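Local atomic coordinates of O-methyltransferase, putative (Bacillus cereus, PDB entry 3DUW), a protein that probably transfers a methyl group from S-adenosylmethionine to a hydroxyl of its substrate, as an O-methyltransferase that binds the product S-adenosylhomocysteine. Residues T24-P38 and K94-A106. Numbering follows the deposited sequence.
Sequences TLEEVLQVNAAANLP and KHADIARSNIERA. With SAH (S-adenosyl-L-homocysteine), chain C.
N102 and V28 meet at the middle of two almost antiparallel helices, 24-34 and 94-105, whose axes come within 10.0 Å at 163°, and the pair illustrates how a buried amide can be used on both its ends. Among the polar contacts, the oxygen of N102 is gripped by both terminal nitrogens of R105, one turn further along the same helix, with NH1 2.9 Å from OD1 and on a lone pair in the carbonyl plane. N102 ND2 gives a weak, bent hydrogen bond to N32 OD1 across the interface and a second bond to the backbone oxygen of G69. The R105 chain bends at chi3 (-48°), which turns the guanidinium back so that N102 OD1 sits in its plane, at the edge of the two terminal nitrogens; V31 CG2 then covers one face, while a water at the edge links NH1 to T24 O and E27 OE1. At the other end, the fully extended K94 reaches across to the other segment, and its NZ donates a hydrogen bond to A35 O (2.8 Å), in the turn closed by the Schellman motif at N36.

V28 packs both methyls against the N102 amide, CG1 3.6 Å from ND2. Apolar contacts lie between these bonds: the CD1 tip of I98 presses tightly on A35 CB at 3.3 Å. L37 reaches I98 tip to tip through CD2, and the same methyl lies 3.5 Å from H95 CD2, approaching the imidazole obliquely.

From that ring, H95 ND1 donates to the ribose O3' of S-adenosylhomocysteine (2.9 Å, 154°), an oxygen lying at the ring edge. Helix 94-105 also packs on strand 112-116 of the central sheet, so the contact joins an N-terminal helix to the Rossmann-like core of a class I methyltransferase, beside its cofactor ribose site.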
loop_
_atom_site.group_PDB
_atom_site.type_symbol
_atom_site.label_atom_id
_atom_site.label_comp_id
_atom_site.label_asym_id
_atom_site.label_seq_id
_atom_site.Cartn_x
_atom_site.Cartn_y
_atom_site.Cartn_z
ATOM N N THR A 24 2.905 -16.180 18.740
ATOM C CA THR A 24 1.452 -16.262 18.672
ATOM C C THR A 24 0.990 -16.514 17.239
ATOM O O THR A 24 0.174 -17.404 16.989
ATOM C CB THR A 24 0.790 -14.972 19.200
ATOM O OG1 THR A 24 1.063 -14.839 20.601
ATOM C CG2 THR A 24 -0.716 -15.014 18.984
ATOM N N LEU A 25 1.510 -15.736 16.295
ATOM C CA LEU A 25 1.128 -15.914 14.901
ATOM C C LEU A 25 1.669 -17.216 14.330
ATOM O O LEU A 25 1.057 -17.803 13.440
ATOM C CB LEU A 25 1.590 -14.722 14.061
ATOM C CG LEU A 25 0.714 -13.481 14.252
ATOM C CD1 LEU A 25 1.241 -12.336 13.399
ATOM C CD2 LEU A 25 -0.727 -13.808 13.868
ATOM N N GLU A 26 2.810 -17.669 14.837
ATOM C CA GLU A 26 3.382 -18.928 14.379
ATOM C C GLU A 26 2.422 -20.050 14.765
ATOM O O GLU A 26 2.168 -20.958 13.976
ATOM C CB GLU A 26 4.747 -19.172 15.024
ATOM C CG GLU A 26 5.898 -18.424 14.371
ATOM C CD GLU A 26 7.225 -18.698 15.048
ATOM O OE1 GLU A 26 7.515 -19.879 15.343
ATOM O OE2 GLU A 26 7.981 -17.734 15.279
ATOM N N GLU A 27 1.893 -19.980 15.984
ATOM C CA GLU A 27 0.950 -20.990 16.457
ATOM C C GLU A 27 -0.295 -20.978 15.586
ATOM O O GLU A 27 -0.817 -22.029 15.218
ATOM C CB GLU A 27 0.523 -20.718 17.898
ATOM C CG GLU A 27 1.565 -20.969 18.958
ATOM C CD GLU A 27 1.013 -20.729 20.348
ATOM O OE1 GLU A 27 0.492 -19.618 20.599
ATOM O OE2 GLU A 27 1.093 -21.646 21.187
ATOM N N VAL A 28 -0.779 -19.778 15.274
ATOM C CA VAL A 28 -1.973 -19.634 14.450
ATOM C C VAL A 28 -1.824 -20.390 13.132
ATOM O O VAL A 28 -2.695 -21.172 12.754
ATOM C CB VAL A 28 -2.271 -18.140 14.157
ATOM C CG1 VAL A 28 -3.382 -18.010 13.125
ATOM C CG2 VAL A 28 -2.672 -17.432 15.444
ATOM N N LEU A 29 -0.714 -20.165 12.434
ATOM C CA LEU A 29 -0.490 -20.838 11.161
ATOM C C LEU A 29 -0.314 -22.352 11.333
ATOM O O LEU A 29 -0.746 -23.130 10.483
ATOM C CB LEU A 29 0.722 -20.225 10.448
ATOM C CG LEU A 29 0.536 -18.765 10.010
ATOM C CD1 LEU A 29 1.858 -18.210 9.493
ATOM C CD2 LEU A 29 -0.550 -18.679 8.943
ATOM N N GLN A 30 0.314 -22.767 12.430
ATOM C CA GLN A 30 0.508 -24.190 12.696
ATOM C C GLN A 30 -0.835 -24.873 12.937
ATOM O O GLN A 30 -1.071 -25.982 12.457
ATOM C CB GLN A 30 1.405 -24.396 13.915
ATOM C CG GLN A 30 2.865 -24.052 13.681
ATOM C CD GLN A 30 3.671 -24.039 14.966
ATOM O OE1 GLN A 30 4.888 -23.839 14.950
ATOM N NE2 GLN A 30 2.996 -24.246 16.088
ATOM N N VAL A 31 -1.713 -24.214 13.689
ATOM C CA VAL A 31 -3.031 -24.773 13.963
ATOM C C VAL A 31 -3.843 -24.832 12.669
ATOM O O VAL A 31 -4.508 -25.827 12.396
ATOM C CB VAL A 31 -3.779 -23.938 15.029
ATOM C CG1 VAL A 31 -5.223 -24.407 15.153
ATOM C CG2 VAL A 31 -3.064 -24.065 16.370
ATOM N N ASN A 32 -3.779 -23.774 11.864
ATOM C CA ASN A 32 -4.512 -23.764 10.599
ATOM C C ASN A 32 -4.091 -24.966 9.746
ATOM O O ASN A 32 -4.932 -25.673 9.188
ATOM C CB ASN A 32 -4.246 -22.465 9.821
ATOM C CG ASN A 32 -4.944 -21.258 10.427
ATOM O OD1 ASN A 32 -5.681 -21.372 11.407
ATOM N ND2 ASN A 32 -4.720 -20.084 9.831
ATOM N N ALA A 33 -2.783 -25.193 9.654
ATOM C CA ALA A 33 -2.251 -26.299 8.866
ATOM C C ALA A 33 -2.636 -27.657 9.442
ATOM O O ALA A 33 -3.001 -28.567 8.702
ATOM C CB ALA A 33 -0.733 -26.186 8.766
ATOM N N ALA A 34 -2.553 -27.796 10.760
ATOM C CA ALA A 34 -2.908 -29.057 11.399
ATOM C C ALA A 34 -4.368 -29.384 11.116
ATOM O O ALA A 34 -4.737 -30.552 10.998
ATOM C CB ALA A 34 -2.670 -28.969 12.900
ATOM N N ALA A 35 -5.188 -28.342 11.000
ATOM C CA ALA A 35 -6.614 -28.493 10.728
ATOM C C ALA A 35 -6.878 -28.641 9.235
ATOM O O ALA A 35 -8.031 -28.684 8.796
ATOM C CB ALA A 35 -7.375 -27.294 11.274
ATOM N N ASN A 36 -5.797 -28.711 8.467
ATOM C CA ASN A 36 -5.860 -28.859 7.021
ATOM C C ASN A 36 -6.521 -27.704 6.279
ATOM O O ASN A 36 -7.050 -27.889 5.185
ATOM C CB ASN A 36 -6.549 -30.176 6.658
ATOM C CG ASN A 36 -5.742 -31.383 7.085
ATOM O OD1 ASN A 36 -4.560 -31.497 6.759
ATOM N ND2 ASN A 36 -6.375 -32.291 7.817
ATOM N N LEU A 37 -6.500 -26.514 6.869
ATOM C CA LEU A 37 -7.076 -25.356 6.198
ATOM C C LEU A 37 -6.138 -25.032 5.040
ATOM O O LEU A 37 -4.934 -25.269 5.125
ATOM C CB LEU A 37 -7.144 -24.143 7.134
ATOM C CG LEU A 37 -7.840 -24.261 8.494
ATOM C CD1 LEU A 37 -8.093 -22.856 9.043
ATOM C CD2 LEU A 37 -9.151 -25.013 8.357
ATOM N N PRO A 38 -6.676 -24.495 3.934
ATOM C CA PRO A 38 -5.814 -24.161 2.796
ATOM C C PRO A 38 -4.853 -23.046 3.207
ATOM O O PRO A 38 -5.188 -22.224 4.061
ATOM C CB PRO A 38 -6.807 -23.692 1.736
ATOM C CG PRO A 38 -8.077 -24.410 2.095
ATOM C CD PRO A 38 -8.095 -24.296 3.601
ATOM N N LYS A 94 -16.304 -24.747 10.512
ATOM C CA LYS A 94 -15.002 -25.202 10.986
ATOM C C LYS A 94 -13.996 -24.056 10.952
ATOM O O LYS A 94 -13.317 -23.792 11.938
ATOM C CB LYS A 94 -14.487 -26.362 10.130
ATOM C CG LYS A 94 -13.071 -26.793 10.477
ATOM C CD LYS A 94 -12.627 -27.992 9.658
ATOM C CE LYS A 94 -11.161 -28.298 9.903
ATOM N NZ LYS A 94 -10.694 -29.460 9.098
ATOM N N HIS A 95 -13.897 -23.367 9.818
ATOM C CA HIS A 95 -12.960 -22.248 9.732
ATOM C C HIS A 95 -13.263 -21.216 10.810
ATOM O O HIS A 95 -12.362 -20.751 11.508
ATOM C CB HIS A 95 -13.043 -21.545 8.371
ATOM C CG HIS A 95 -12.537 -22.363 7.227
ATOM N ND1 HIS A 95 -12.352 -21.834 5.968
ATOM C CD2 HIS A 95 -12.199 -23.672 7.139
ATOM C CE1 HIS A 95 -11.924 -22.782 5.152
ATOM N NE2 HIS A 95 -11.823 -23.906 5.839
ATOM N N ALA A 96 -14.537 -20.859 10.937
ATOM C CA ALA A 96 -14.948 -19.853 11.905
ATOM C C ALA A 96 -14.548 -20.199 13.331
ATOM O O ALA A 96 -14.055 -19.343 14.061
ATOM C CB ALA A 96 -16.453 -19.629 11.820
ATOM N N ASP A 97 -14.756 -21.449 13.737
ATOM C CA ASP A 97 -14.389 -21.830 15.094
ATOM C C ASP A 97 -12.888 -21.855 15.309
ATOM O O ASP A 97 -12.412 -21.533 16.396
ATOM C CB ASP A 97 -15.000 -23.176 15.471
ATOM C CG ASP A 97 -16.421 -23.037 15.957
ATOM O OD1 ASP A 97 -16.740 -21.973 16.539
ATOM O OD2 ASP A 97 -17.214 -23.983 15.774
ATOM N N ILE A 98 -12.144 -22.237 14.277
ATOM C CA ILE A 98 -10.692 -22.248 14.381
ATOM C C ILE A 98 -10.238 -20.795 14.490
ATOM O O ILE A 98 -9.364 -20.474 15.290
ATOM C CB ILE A 98 -10.042 -22.943 13.157
ATOM C CG1 ILE A 98 -10.337 -24.445 13.219
ATOM C CG2 ILE A 98 -8.534 -22.686 13.130
ATOM C CD1 ILE A 98 -9.857 -25.224 12.024
ATOM N N ALA A 99 -10.852 -19.914 13.702
ATOM C CA ALA A 99 -10.513 -18.492 13.741
ATOM C C ALA A 99 -10.785 -17.916 15.133
ATOM O O ALA A 99 -9.945 -17.221 15.694
ATOM C CB ALA A 99 -11.312 -17.725 12.682
ATOM N N ARG A 100 -11.962 -18.204 15.688
ATOM C CA ARG A 100 -12.300 -17.713 17.022
ATOM C C ARG A 100 -11.262 -18.184 18.029
ATOM O O ARG A 100 -10.874 -17.437 18.923
ATOM C CB ARG A 100 -13.682 -18.213 17.457
ATOM C CG ARG A 100 -14.822 -17.639 16.646
ATOM C CD ARG A 100 -16.184 -17.977 17.249
ATOM N NE ARG A 100 -17.259 -17.490 16.388
ATOM C CZ ARG A 100 -17.852 -18.207 15.440
ATOM N NH1 ARG A 100 -17.500 -19.470 15.225
ATOM N NH2 ARG A 100 -18.768 -17.639 14.663
ATOM N N SER A 101 -10.809 -19.424 17.870
ATOM C CA SER A 101 -9.822 -20.002 18.772
ATOM C C SER A 101 -8.480 -19.294 18.637
ATOM O O SER A 101 -7.828 -18.991 19.635
ATOM C CB SER A 101 -9.673 -21.498 18.485
ATOM O OG SER A 101 -10.929 -22.153 18.603
ATOM N N ASN A 102 -8.070 -19.020 17.401
ATOM C CA ASN A 102 -6.806 -18.332 17.168
ATOM C C ASN A 102 -6.883 -16.902 17.668
ATOM O O ASN A 102 -5.935 -16.394 18.264
ATOM C CB ASN A 102 -6.450 -18.343 15.680
ATOM C CG ASN A 102 -5.984 -19.705 15.209
ATOM O OD1 ASN A 102 -5.373 -20.455 15.969
ATOM N ND2 ASN A 102 -6.252 -20.026 13.948
ATOM N N ILE A 103 -8.015 -16.254 17.419
ATOM C CA ILE A 103 -8.213 -14.882 17.856
ATOM C C ILE A 103 -8.184 -14.814 19.383
ATOM O O ILE A 103 -7.646 -13.870 19.964
ATOM C CB ILE A 103 -9.547 -14.332 17.308
ATOM C CG1 ILE A 103 -9.431 -14.161 15.790
ATOM C CG2 ILE A 103 -9.893 -13.006 17.972
ATOM C CD1 ILE A 103 -10.730 -13.814 15.099
ATOM N N GLU A 104 -8.747 -15.831 20.029
ATOM C CA GLU A 104 -8.766 -15.887 21.487
ATOM C C GLU A 104 -7.357 -16.091 22.032
ATOM O O GLU A 104 -6.969 -15.465 23.021
ATOM C CB GLU A 104 -9.673 -17.026 21.962
ATOM C CG GLU A 104 -9.667 -17.243 23.470
ATOM C CD GLU A 104 -10.144 -16.027 24.236
ATOM O OE1 GLU A 104 -11.304 -15.611 24.029
ATOM O OE2 GLU A 104 -9.361 -15.488 25.047
ATOM N N ARG A 105 -6.586 -16.960 21.383
ATOM C CA ARG A 105 -5.224 -17.227 21.826
ATOM C C ARG A 105 -4.369 -15.971 21.679
ATOM O O ARG A 105 -3.379 -15.796 22.389
ATOM C CB ARG A 105 -4.611 -18.384 21.025
ATOM C CG ARG A 105 -3.597 -19.205 21.826
ATOM C CD ARG A 105 -3.071 -20.422 21.068
ATOM N NE ARG A 105 -4.136 -21.205 20.450
ATOM C CZ ARG A 105 -4.489 -21.092 19.172
ATOM N NH1 ARG A 105 -3.854 -20.238 18.382
ATOM N NH2 ARG A 105 -5.485 -21.813 18.688
ATOM N N ALA A 106 -4.762 -15.098 20.755
ATOM C CA ALA A 106 -4.047 -13.850 20.517
ATOM C C ALA A 106 -4.596 -12.746 21.428
ATOM O O ALA A 106 -4.181 -11.591 21.339
ATOM C CB ALA A 106 -4.181 -13.441 19.052
HETATM N N SAH C . -8.201 -13.241 4.695
HETATM C CA SAH C . -7.869 -14.514 5.436
HETATM C CB SAH C . -8.062 -15.702 4.554
HETATM C CG SAH C . -9.446 -15.954 4.002
HETATM S SD SAH C . -9.344 -17.274 2.718
HETATM C C SAH C . -6.358 -14.449 5.840
HETATM O O SAH C . -5.685 -13.486 5.461
HETATM O OXT SAH C . -5.912 -15.415 6.556
HETATM C "C5'" SAH C . -10.940 -17.120 2.025
HETATM C "C4'" SAH C . -12.083 -17.511 3.081
HETATM O "O4'" SAH C . -13.262 -17.292 2.309
HETATM C "C3'" SAH C . -12.173 -18.978 3.476
HETATM O "O3'" SAH C . -12.046 -19.162 4.888
HETATM C "C2'" SAH C . -13.579 -19.407 2.892
HETATM O "O2'" SAH C . -14.198 -20.442 3.640
HETATM C "C1'" SAH C . -14.332 -18.092 2.897
HETATM N N9 SAH C . -15.422 -18.006 2.119
HETATM C C8 SAH C . -15.724 -18.503 0.863
HETATM N N7 SAH C . -16.906 -18.207 0.422
HETATM C C5 SAH C . -17.482 -17.433 1.460
HETATM C C6 SAH C . -18.778 -16.809 1.569
HETATM N N6 SAH C . -19.720 -16.872 0.618
HETATM N N1 SAH C . -18.995 -16.125 2.738
HETATM C C2 SAH C . -18.066 -16.034 3.734
HETATM N N3 SAH C . -16.818 -16.618 3.668
HETATM C C4 SAH C . -16.596 -17.300 2.506
HETATM O O HOH W 1 -1.624 -18.530 18.989
#